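Local coordinates for geranyltranstransferase (PDB 3LOM), which probably catalyses the magnesium-dependent condensation of allylic and isopentenyl diphosphates into farnesyl diphosphate, at residues S40-Y44 and P105-F111; Y16-H20 and P55-L60; V176-R182 and T255-F261. All coordinates share one frame; numbering follows the deposited sequence.

Contact 1 of 3, residues S40-Y44 and P105-F111; sequences SALHY and PSCHKAF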
loop_
_atom_site.group_PDB
_atom_site.type_symbol
_atom_site.label_atom_id
_atom_site.label_comp_id
_atom_site.label_asym_id
_atom_site.label_seq_id
_atom_site.Cartn_x
_atom_site.Cartn_y
_atom_site.Cartn_z
ATOM N N SER A 40 -6.111 -6.644 -16.659
ATOM C CA SER A 40 -7.074 -5.907 -17.465
ATOM C C SER A 40 -7.515 -4.610 -16.779
ATOM O O SER A 40 -7.540 -3.547 -17.407
ATOM C CB SER A 40 -8.281 -6.775 -17.821
ATOM O OG SER A 40 -9.219 -6.032 -18.584
ATOM N N ALA A 41 -7.863 -4.692 -15.498
ATOM C CA ALA A 41 -8.343 -3.510 -14.777
ATOM C C ALA A 41 -7.253 -2.494 -14.473
ATOM O O ALA A 41 -7.489 -1.290 -14.572
ATOM C CB ALA A 41 -9.083 -3.898 -13.533
ATOM N N LEU A 42 -6.059 -2.980 -14.135
ATOM C CA LEU A 42 -4.861 -2.127 -14.068
ATOM C C LEU A 42 -4.694 -1.242 -15.297
ATOM O O LEU A 42 -4.534 -0.031 -15.179
ATOM C CB LEU A 42 -3.597 -2.979 -13.914
ATOM C CG LEU A 42 -3.180 -3.423 -12.515
ATOM C CD1 LEU A 42 -2.185 -4.558 -12.611
ATOM C CD2 LEU A 42 -2.565 -2.258 -11.770
ATOM N N HIS A 43 -4.731 -1.864 -16.476
ATOM C CA HIS A 43 -4.562 -1.156 -17.739
ATOM C C HIS A 43 -5.720 -0.217 -18.040
ATOM O O HIS A 43 -5.514 0.851 -18.604
ATOM C CB HIS A 43 -4.344 -2.152 -18.883
ATOM C CG HIS A 43 -2.964 -2.730 -18.915
ATOM N ND1 HIS A 43 -2.650 -3.954 -18.365
ATOM C CD2 HIS A 43 -1.806 -2.234 -19.410
ATOM C CE1 HIS A 43 -1.361 -4.192 -18.531
ATOM N NE2 HIS A 43 -0.825 -3.164 -19.164
ATOM N N TYR A 44 -6.933 -0.609 -17.658
ATOM C CA TYR A 44 -8.105 0.255 -17.829
ATOM C C TYR A 44 -7.993 1.532 -16.995
ATOM O O TYR A 44 -8.286 2.639 -17.470
ATOM C CB TYR A 44 -9.394 -0.482 -17.464
ATOM C CG TYR A 44 -10.632 0.378 -17.623
ATOM C CD1 TYR A 44 -11.187 0.597 -18.883
ATOM C CD2 TYR A 44 -11.243 0.984 -16.517
ATOM C CE1 TYR A 44 -12.310 1.390 -19.046
ATOM C CE2 TYR A 44 -12.370 1.793 -16.670
ATOM C CZ TYR A 44 -12.896 1.986 -17.943
ATOM O OH TYR A 44 -14.009 2.765 -18.125
ATOM N N PRO A 105 -16.814 5.455 -17.786
ATOM C CA PRO A 105 -17.157 4.690 -16.593
ATOM C C PRO A 105 -15.962 4.421 -15.682
ATOM O O PRO A 105 -14.865 4.124 -16.158
ATOM C CB PRO A 105 -17.686 3.375 -17.170
ATOM C CG PRO A 105 -18.336 3.778 -18.426
ATOM C CD PRO A 105 -17.525 4.936 -18.973
ATOM N N SER A 106 -16.191 4.545 -14.377
ATOM C CA SER A 106 -15.172 4.292 -13.365
ATOM C C SER A 106 -14.882 2.803 -13.268
ATOM O O SER A 106 -15.641 1.976 -13.788
ATOM C CB SER A 106 -15.640 4.820 -12.011
ATOM O OG SER A 106 -16.910 4.287 -11.693
ATOM N N CYS A 107 -13.795 2.468 -12.578
ATOM C CA CYS A 107 -13.303 1.102 -12.524
ATOM C C CYS A 107 -14.310 0.070 -12.009
ATOM O O CYS A 107 -14.372 -1.045 -12.527
ATOM C CB CYS A 107 -12.024 1.029 -11.707
ATOM S SG CYS A 107 -11.175 -0.505 -11.936
ATOM N N HIS A 108 -15.099 0.436 -11.005
ATOM C CA HIS A 108 -16.099 -0.487 -10.465
ATOM C C HIS A 108 -17.321 -0.620 -11.381
ATOM O O HIS A 108 -18.027 -1.625 -11.332
ATOM C CB HIS A 108 -16.508 -0.100 -9.036
ATOM C CG HIS A 108 -17.080 1.276 -8.921
ATOM N ND1 HIS A 108 -16.297 2.411 -8.925
ATOM C CD2 HIS A 108 -18.359 1.702 -8.792
ATOM C CE1 HIS A 108 -17.070 3.475 -8.810
ATOM N NE2 HIS A 108 -18.324 3.072 -8.727
ATOM N N LYS A 109 -17.563 0.393 -12.212
ATOM C CA LYS A 109 -18.657 0.337 -13.182
ATOM C C LYS A 109 -18.271 -0.476 -14.423
ATOM O O LYS A 109 -19.099 -1.207 -14.964
ATOM C CB LYS A 109 -19.122 1.743 -13.586
ATOM C CG LYS A 109 -19.676 2.592 -12.442
ATOM C CD LYS A 109 -20.835 1.920 -11.719
ATOM C CE LYS A 109 -22.110 1.939 -12.547
ATOM N NZ LYS A 109 -23.153 1.121 -11.880
ATOM N N ALA A 110 -17.020 -0.337 -14.865
ATOM C CA ALA A 110 -16.496 -1.100 -15.995
ATOM C C ALA A 110 -16.230 -2.550 -15.620
ATOM O O ALA A 110 -16.322 -3.439 -16.466
ATOM C CB ALA A 110 -15.231 -0.461 -16.531
ATOM N N PHE A 111 -15.899 -2.787 -14.353
ATOM C CA PHE A 111 -15.667 -4.142 -13.863
ATOM C C PHE A 111 -16.658 -4.412 -12.751
ATOM O O PHE A 111 -17.864 -4.471 -12.997
ATOM C CB PHE A 111 -14.215 -4.305 -13.409
ATOM C CG PHE A 111 -13.223 -4.249 -14.539
ATOM C CD1 PHE A 111 -12.816 -5.416 -15.181
ATOM C CD2 PHE A 111 -12.710 -3.027 -14.980
ATOM C CE1 PHE A 111 -11.910 -5.366 -16.244
ATOM C CE2 PHE A 111 -11.806 -2.967 -16.038
ATOM C CZ PHE A 111 -11.406 -4.139 -16.670
#

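Contact 2 of 3, residues Y16-H20 and P55-L60; sequences YTQRH and PILVYL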
loop_
_atom_site.group_PDB
_atom_site.type_symbol
_atom_site.label_atom_id
_atom_site.label_comp_id
_atom_site.label_asym_id
_atom_site.label_seq_id
_atom_site.Cartn_x
_atom_site.Cartn_y
_atom_site.Cartn_z
ATOM N N TYR A 16 6.584 14.693 -22.138
ATOM C CA TYR A 16 6.711 14.084 -20.814
ATOM C C TYR A 16 5.570 13.117 -20.466
ATOM O O TYR A 16 5.819 12.087 -19.845
ATOM C CB TYR A 16 6.895 15.149 -19.722
ATOM C CG TYR A 16 8.336 15.597 -19.519
ATOM C CD1 TYR A 16 9.385 14.673 -19.524
ATOM C CD2 TYR A 16 8.649 16.938 -19.293
ATOM C CE1 TYR A 16 10.707 15.074 -19.324
ATOM C CE2 TYR A 16 9.969 17.350 -19.093
ATOM C CZ TYR A 16 10.990 16.415 -19.111
ATOM O OH TYR A 16 12.293 16.814 -18.912
ATOM N N THR A 17 4.341 13.441 -20.874
ATOM C CA THR A 17 3.197 12.516 -20.750
ATOM C C THR A 17 3.440 11.229 -21.551
ATOM O O THR A 17 3.344 10.120 -21.002
ATOM C CB THR A 17 1.866 13.164 -21.225
ATOM O OG1 THR A 17 1.641 14.386 -20.516
ATOM C CG2 THR A 17 0.675 12.222 -21.000
ATOM N N GLN A 18 3.769 11.397 -22.835
ATOM C CA GLN A 18 4.096 10.291 -23.746
ATOM C C GLN A 18 5.175 9.372 -23.182
ATOM O O GLN A 18 5.023 8.149 -23.220
ATOM C CB GLN A 18 4.551 10.819 -25.111
ATOM C CG GLN A 18 3.444 11.383 -25.994
ATOM C CD GLN A 18 3.981 11.964 -27.301
ATOM O OE1 GLN A 18 3.748 13.133 -27.612
ATOM N NE2 GLN A 18 4.711 11.149 -28.065
ATOM N N ARG A 19 6.245 9.972 -22.651
ATOM C CA ARG A 19 7.339 9.231 -22.017
ATOM C C ARG A 19 6.848 8.452 -20.794
ATOM O O ARG A 19 7.210 7.280 -20.602
ATOM C CB ARG A 19 8.492 10.176 -21.639
ATOM C CG ARG A 19 9.545 9.536 -20.738
ATOM C CD ARG A 19 10.817 10.356 -20.576
ATOM N NE ARG A 19 11.845 9.526 -19.942
ATOM C CZ ARG A 19 13.150 9.596 -20.191
ATOM N NH1 ARG A 19 13.624 10.470 -21.071
ATOM N NH2 ARG A 19 13.988 8.783 -19.558
ATOM N N HIS A 20 6.001 9.106 -19.997
ATOM C CA HIS A 20 5.454 8.517 -18.778
ATOM C C HIS A 20 4.524 7.333 -19.073
ATOM O O HIS A 20 4.629 6.279 -18.428
ATOM C CB HIS A 20 4.756 9.590 -17.920
ATOM C CG HIS A 20 3.791 9.034 -16.919
ATOM N ND1 HIS A 20 4.191 8.257 -15.850
ATOM C CD2 HIS A 20 2.442 9.131 -16.831
ATOM C CE1 HIS A 20 3.129 7.904 -15.145
ATOM N NE2 HIS A 20 2.057 8.421 -15.719
ATOM N N PRO A 55 3.253 13.295 -12.503
ATOM C CA PRO A 55 4.487 12.911 -13.204
ATOM C C PRO A 55 5.229 14.055 -13.882
ATOM O O PRO A 55 6.452 14.076 -13.855
ATOM C CB PRO A 55 3.991 11.939 -14.277
ATOM C CG PRO A 55 2.838 11.334 -13.693
ATOM C CD PRO A 55 2.142 12.417 -12.917
ATOM N N ILE A 56 4.487 14.984 -14.481
ATOM C CA ILE A 56 5.063 16.156 -15.132
ATOM C C ILE A 56 5.852 17.019 -14.140
ATOM O O ILE A 56 6.982 17.426 -14.430
ATOM C CB ILE A 56 3.977 17.010 -15.836
ATOM C CG1 ILE A 56 3.211 16.164 -16.861
ATOM C CG2 ILE A 56 4.604 18.230 -16.517
ATOM C CD1 ILE A 56 1.889 16.776 -17.326
ATOM N N LEU A 57 5.260 17.264 -12.970
ATOM C CA LEU A 57 5.909 18.036 -11.903
ATOM C C LEU A 57 7.195 17.374 -11.445
ATOM O O LEU A 57 8.190 18.057 -11.239
ATOM C CB LEU A 57 4.969 18.240 -10.712
ATOM C CG LEU A 57 3.743 19.124 -10.938
ATOM C CD1 LEU A 57 2.730 18.918 -9.819
ATOM C CD2 LEU A 57 4.123 20.596 -11.085
ATOM N N VAL A 58 7.168 16.048 -11.310
ATOM C CA VAL A 58 8.374 15.247 -11.074
ATOM C C VAL A 58 9.456 15.464 -12.143
ATOM O O VAL A 58 10.630 15.646 -11.812
ATOM C CB VAL A 58 8.019 13.744 -10.955
ATOM C CG1 VAL A 58 9.253 12.849 -11.038
ATOM C CG2 VAL A 58 7.301 13.505 -9.667
ATOM N N TYR A 59 9.050 15.463 -13.413
ATOM C CA TYR A 59 9.988 15.652 -14.522
ATOM C C TYR A 59 10.577 17.052 -14.539
ATOM O O TYR A 59 11.782 17.212 -14.695
ATOM C CB TYR A 59 9.326 15.346 -15.871
ATOM C CG TYR A 59 9.161 13.865 -16.149
ATOM C CD1 TYR A 59 10.253 12.998 -16.078
ATOM C CD2 TYR A 59 7.921 13.334 -16.504
ATOM C CE1 TYR A 59 10.111 11.640 -16.334
ATOM C CE2 TYR A 59 7.770 11.975 -16.762
ATOM C CZ TYR A 59 8.870 11.137 -16.676
ATOM O OH TYR A 59 8.730 9.793 -16.932
ATOM N N LEU A 60 9.722 18.053 -14.352
ATOM C CA LEU A 60 10.130 19.455 -14.407
ATOM C C LEU A 60 10.964 19.905 -13.206
ATOM O O LEU A 60 11.919 20.670 -13.366
ATOM C CB LEU A 60 8.912 20.357 -14.593
ATOM C CG LEU A 60 8.244 20.250 -15.963
ATOM C CD1 LEU A 60 7.123 21.261 -16.098
ATOM C CD2 LEU A 60 9.269 20.442 -17.067
HETATM O O HOH W 1 7.071 8.082 -15.794
#

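Contact 3 of 3, residues V176-R182 and T255-F261; sequences VTEEQLR and TTFATLF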
loop_
_atom_site.group_PDB
_atom_site.type_symbol
_atom_site.label_atom_id
_atom_site.label_comp_id
_atom_site.label_asym_id
_atom_site.label_seq_id
_atom_site.Cartn_x
_atom_site.Cartn_y
_atom_site.Cartn_z
ATOM N N VAL A 176 -17.574 23.952 9.338
ATOM C CA VAL A 176 -16.139 23.858 9.093
ATOM C C VAL A 176 -15.527 25.237 8.822
ATOM O O VAL A 176 -15.992 25.986 7.956
ATOM C CB VAL A 176 -15.843 22.850 7.943
ATOM C CG1 VAL A 176 -14.379 22.863 7.536
ATOM C CG2 VAL A 176 -16.249 21.443 8.352
ATOM N N THR A 177 -14.491 25.563 9.590
ATOM C CA THR A 177 -13.750 26.814 9.434
ATOM C C THR A 177 -12.838 26.762 8.217
ATOM O O THR A 177 -12.638 25.700 7.626
ATOM C CB THR A 177 -12.884 27.129 10.680
ATOM O OG1 THR A 177 -12.016 26.023 10.961
ATOM C CG2 THR A 177 -13.761 27.414 11.898
ATOM N N GLU A 178 -12.281 27.916 7.857
ATOM C CA GLU A 178 -11.269 28.011 6.812
ATOM C C GLU A 178 -10.026 27.214 7.195
ATOM O O GLU A 178 -9.400 26.586 6.341
ATOM C CB GLU A 178 -10.901 29.474 6.569
ATOM C CG GLU A 178 -10.069 29.714 5.321
ATOM C CD GLU A 178 -9.385 31.062 5.328
ATOM O OE1 GLU A 178 -10.076 32.085 5.533
ATOM O OE2 GLU A 178 -8.154 31.100 5.124
ATOM N N GLU A 179 -9.698 27.238 8.486
ATOM C CA GLU A 179 -8.548 26.527 9.047
ATOM C C GLU A 179 -8.641 25.016 8.823
ATOM O O GLU A 179 -7.697 24.408 8.316
ATOM C CB GLU A 179 -8.420 26.830 10.546
ATOM C CG GLU A 179 -7.038 26.564 11.135
ATOM C CD GLU A 179 -6.098 27.753 10.988
ATOM O OE1 GLU A 179 -6.289 28.757 11.708
ATOM O OE2 GLU A 179 -5.163 27.679 10.163
ATOM N N GLN A 180 -9.780 24.430 9.199
ATOM C CA GLN A 180 -10.021 22.990 9.072
ATOM C C GLN A 180 -10.030 22.546 7.612
ATOM O O GLN A 180 -9.441 21.520 7.269
ATOM C CB GLN A 180 -11.350 22.606 9.722
ATOM C CG GLN A 180 -11.368 22.684 11.233
ATOM C CD GLN A 180 -12.771 22.848 11.786
ATOM O OE1 GLN A 180 -13.554 23.665 11.295
ATOM N NE2 GLN A 180 -13.094 22.076 12.820
ATOM N N LEU A 181 -10.695 23.338 6.771
ATOM C CA LEU A 181 -10.756 23.121 5.330
ATOM C C LEU A 181 -9.364 23.103 4.694
ATOM O O LEU A 181 -9.081 22.266 3.838
ATOM C CB LEU A 181 -11.627 24.195 4.674
ATOM C CG LEU A 181 -11.886 24.130 3.167
ATOM C CD1 LEU A 181 -12.780 22.953 2.809
ATOM C CD2 LEU A 181 -12.511 25.431 2.701
ATOM N N ARG A 182 -8.499 24.015 5.130
ATOM C CA ARG A 182 -7.126 24.074 4.638
ATOM C C ARG A 182 -6.306 22.865 5.085
ATOM O O ARG A 182 -5.448 22.382 4.343
ATOM C CB ARG A 182 -6.453 25.378 5.075
ATOM C CG ARG A 182 -6.824 26.572 4.208
ATOM C CD ARG A 182 -6.360 27.881 4.831
ATOM N NE ARG A 182 -5.931 28.845 3.815
ATOM C CZ ARG A 182 -4.715 28.872 3.264
ATOM N NH1 ARG A 182 -4.425 29.791 2.350
ATOM N NH2 ARG A 182 -3.781 27.989 3.620
ATOM N N THR A 255 -19.412 22.511 2.519
ATOM C CA THR A 255 -18.444 23.609 2.621
ATOM C C THR A 255 -17.261 23.449 1.666
ATOM O O THR A 255 -16.599 22.410 1.639
ATOM C CB THR A 255 -17.946 23.833 4.072
ATOM O OG1 THR A 255 -16.746 24.618 4.051
ATOM C CG2 THR A 255 -17.672 22.511 4.766
ATOM N N THR A 256 -17.026 24.487 0.869
ATOM C CA THR A 256 -15.902 24.548 -0.062
ATOM C C THR A 256 -15.213 25.902 0.081
ATOM O O THR A 256 -15.687 26.773 0.824
ATOM C CB THR A 256 -16.365 24.401 -1.534
ATOM O OG1 THR A 256 -17.327 25.417 -1.842
ATOM C CG2 THR A 256 -16.969 23.026 -1.805
ATOM N N PHE A 257 -14.111 26.089 -0.647
ATOM C CA PHE A 257 -13.493 27.409 -0.783
ATOM C C PHE A 257 -14.469 28.397 -1.426
ATOM O O PHE A 257 -14.387 29.600 -1.188
ATOM C CB PHE A 257 -12.199 27.336 -1.604
ATOM C CG PHE A 257 -11.022 26.771 -0.845
ATOM C CD1 PHE A 257 -10.392 27.514 0.149
ATOM C CD2 PHE A 257 -10.534 25.501 -1.136
ATOM C CE1 PHE A 257 -9.302 26.996 0.853
ATOM C CE2 PHE A 257 -9.443 24.973 -0.442
ATOM C CZ PHE A 257 -8.827 25.723 0.557
ATOM N N ALA A 258 -15.400 27.868 -2.218
ATOM C CA ALA A 258 -16.406 28.667 -2.910
ATOM C C ALA A 258 -17.637 28.979 -2.064
ATOM O O ALA A 258 -18.545 29.675 -2.522
ATOM C CB ALA A 258 -16.814 27.989 -4.207
ATOM N N THR A 259 -17.678 28.456 -0.842
ATOM C CA THR A 259 -18.737 28.813 0.099
ATOM C C THR A 259 -18.177 29.725 1.185
ATOM O O THR A 259 -18.919 30.480 1.822
ATOM C CB THR A 259 -19.390 27.574 0.758
ATOM O OG1 THR A 259 -18.392 26.813 1.450
ATOM C CG2 THR A 259 -20.086 26.697 -0.284
ATOM N N LEU A 260 -16.863 29.648 1.383
ATOM C CA LEU A 260 -16.180 30.437 2.400
ATOM C C LEU A 260 -15.599 31.731 1.839
ATOM O O LEU A 260 -15.542 32.736 2.542
ATOM C CB LEU A 260 -15.109 29.601 3.103
ATOM C CG LEU A 260 -15.472 28.994 4.467
ATOM C CD1 LEU A 260 -16.889 28.399 4.544
ATOM C CD2 LEU A 260 -14.450 27.950 4.849
ATOM N N PHE A 261 -15.158 31.697 0.584
ATOM C CA PHE A 261 -14.805 32.914 -0.143
ATOM C C PHE A 261 -15.872 33.179 -1.183
ATOM O O PHE A 261 -16.449 32.238 -1.729
ATOM C CB PHE A 261 -13.454 32.780 -0.846
ATOM C CG PHE A 261 -12.310 32.522 0.079
ATOM C CD1 PHE A 261 -11.822 31.230 0.254
ATOM C CD2 PHE A 261 -11.716 33.567 0.776
ATOM C CE1 PHE A 261 -10.762 30.983 1.110
ATOM C CE2 PHE A 261 -10.654 33.330 1.637
ATOM C CZ PHE A 261 -10.174 32.034 1.804
#

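Contact 1 of 3, residues S40-Y44 and P105-F111
Tyr44 reaches from helix 36-46 to Pro105, Ala110 and Phe111 in the segment that follows the first aspartate-rich motif of the mostly helical trans-prenyltransferase fold. CG lies anti to its backbone N (chi1 180°), which directs the ring toward the 105-111 segment. At the root, CB lies 3.7 Å from Phe111 CE2, close to the plane of that ring and at its edge. CG and CD2 follow, still within van der Waals range of the same CE2. Phe111 turns an edge toward the tyrosine face in an offset edge-to-face pair with planes at 73°. Farther out, CE2 of Tyr44 packs 3.6 Å from Ala110 CB, an off-centre CH-pi contact that also takes in CZ. At the tip, OH donates to Pro105 O over a short 2.5 Å; the donor is tilted out of the carbonyl plane, with a C=O...O angle of 137°. This bond ties the helix to the strand end of the small 100-105 hairpin. Lys104 of that hairpin adds a cation-pi contact to the same ring and a hydrogen bond to Tyr44 O.

The same helix also meets Phe111, just past helix 107-110, through Ala41 and Ser40. Ala41 CB sits over the middle of its face, 3.9 Å from the ring centroid, and also meets Cys107 SG at 4.3 Å, while Thr115 and Val119 of helix 113-135 pack on Ala41. Ser40 OG, anti to its own backbone N, lies in the plane of the phenyl ring at its edge, 3.5 Å from Phe111 CZ.

Contact 2 of 3, residues Y16-H20 and P55-L60
Tyr16 and Tyr59 carry the aromatic part of this buried contact. Their planes are only 6° apart, but the rings are displaced laterally, with little overlap and centroids 4.6 Å apart. What sits over the middle of the Tyr16 face is Tyr59 CB, a CH-pi contact at 3.5 Å from the centroid. In return, Tyr16 CD1 lies above the Tyr59 ring near its rim, 3.5 Å from CG. CG of His20 lies anti to its backbone N (chi1 160°), which carries the imidazole to Pro55; there a second CH-pi contact places Pro55 CG over the ring centre, 3.7 Å from the centroid.

The 16-20 and 55-60 segments of helices 5-28 and 53-64 run at 108° to each other within the helical bundle of the prenyltransferase fold; Pro55 closes the GGKRIRP sequence characteristic of the family.

Apolar packing adds Leu60 CD2, 3.8 Å from Tyr16 CE2, and leucine and alanine side chains of helix 289-303 pack on Leu60 as well.

One water links the two segments: it donates to Tyr59 OH at 2.6 Å and lies in the plane of the His20 ring at its edge, 2.9 Å from ND1. Other polar ends are bonded directly: Asp73 OD1 accepts a hydrogen bond from Tyr59 OH and pairs with Arg19 NE, and Tyr16 OH bonds to Asp63.

Contact 3 of 3, residues V176-R182 and T255-F261
With CG of Leu181 anti to its backbone N (chi1 -177°) and CG of Phe257 beside its own N (chi1 -76°), a methyl group and an aromatic face are brought together. Leu181 CD2 stands over the centre of the Phe257 ring, 3.9 Å from its centroid, in a CH-pi contact. The same methyl meets Leu260 CD2 at 3.8 Å, and Leu181 CD1 leans on Thr255 O. Leu260 CD2 in turn presses against the first turn of the facing helix, 3.7 Å from Glu178 N. Next to it, Val176 CB and Thr255 CG2 touch at 3.7 Å as their side chains cross at about a right angle; Thr255 OG1 is buried there with no polar partner in the model.

Both helical segments begin with a capping box. Ahead of helix 178-201, Thr177 N donates to Gln180 OE1 at 2.7 Å, nearly straight and in the carbonyl plane, while Gln180 N donates back to Thr177 OG1. At the N-cap of helix 257-260, Thr256 N donates to Thr259 OG1, and Thr256 OG1 accepts a weak bond from Ala258 N. Phe257 N hydrogen-bonds to OD2 of Asp231, part of the second aspartate-rich motif of the prenyltransferase family.

Farther along, Glu178 OE1 approaches Phe261 CZ at 3.7 Å, whereas its OE2 forms a salt bridge with Arg182 NE, 3.4 Å long.

Overall arrangement
Contacts 1 and 2 interlock along the chain, since helix 36-46 lies between helices 5-28 and 53-64; their centres are about 24 Å apart and their nearest atoms about 11 Å, so they do not touch. Contact 3 comes later in sequence, its centre about 33 Å from that of contact 1 and about 32 Å from that of contact 2, across the centre of the chain from contact 2. Contact 1 adjoins the first aspartate-rich motif, to which Asp91 belongs, and contact 3 the second, through Asp231; these motifs hold magnesium in relatives. Segment 255-261 begins two residues after the unmodelled 239-253. Contact 1 alone reaches the second subunit, where Leu42 packs on Ile157 of that chain.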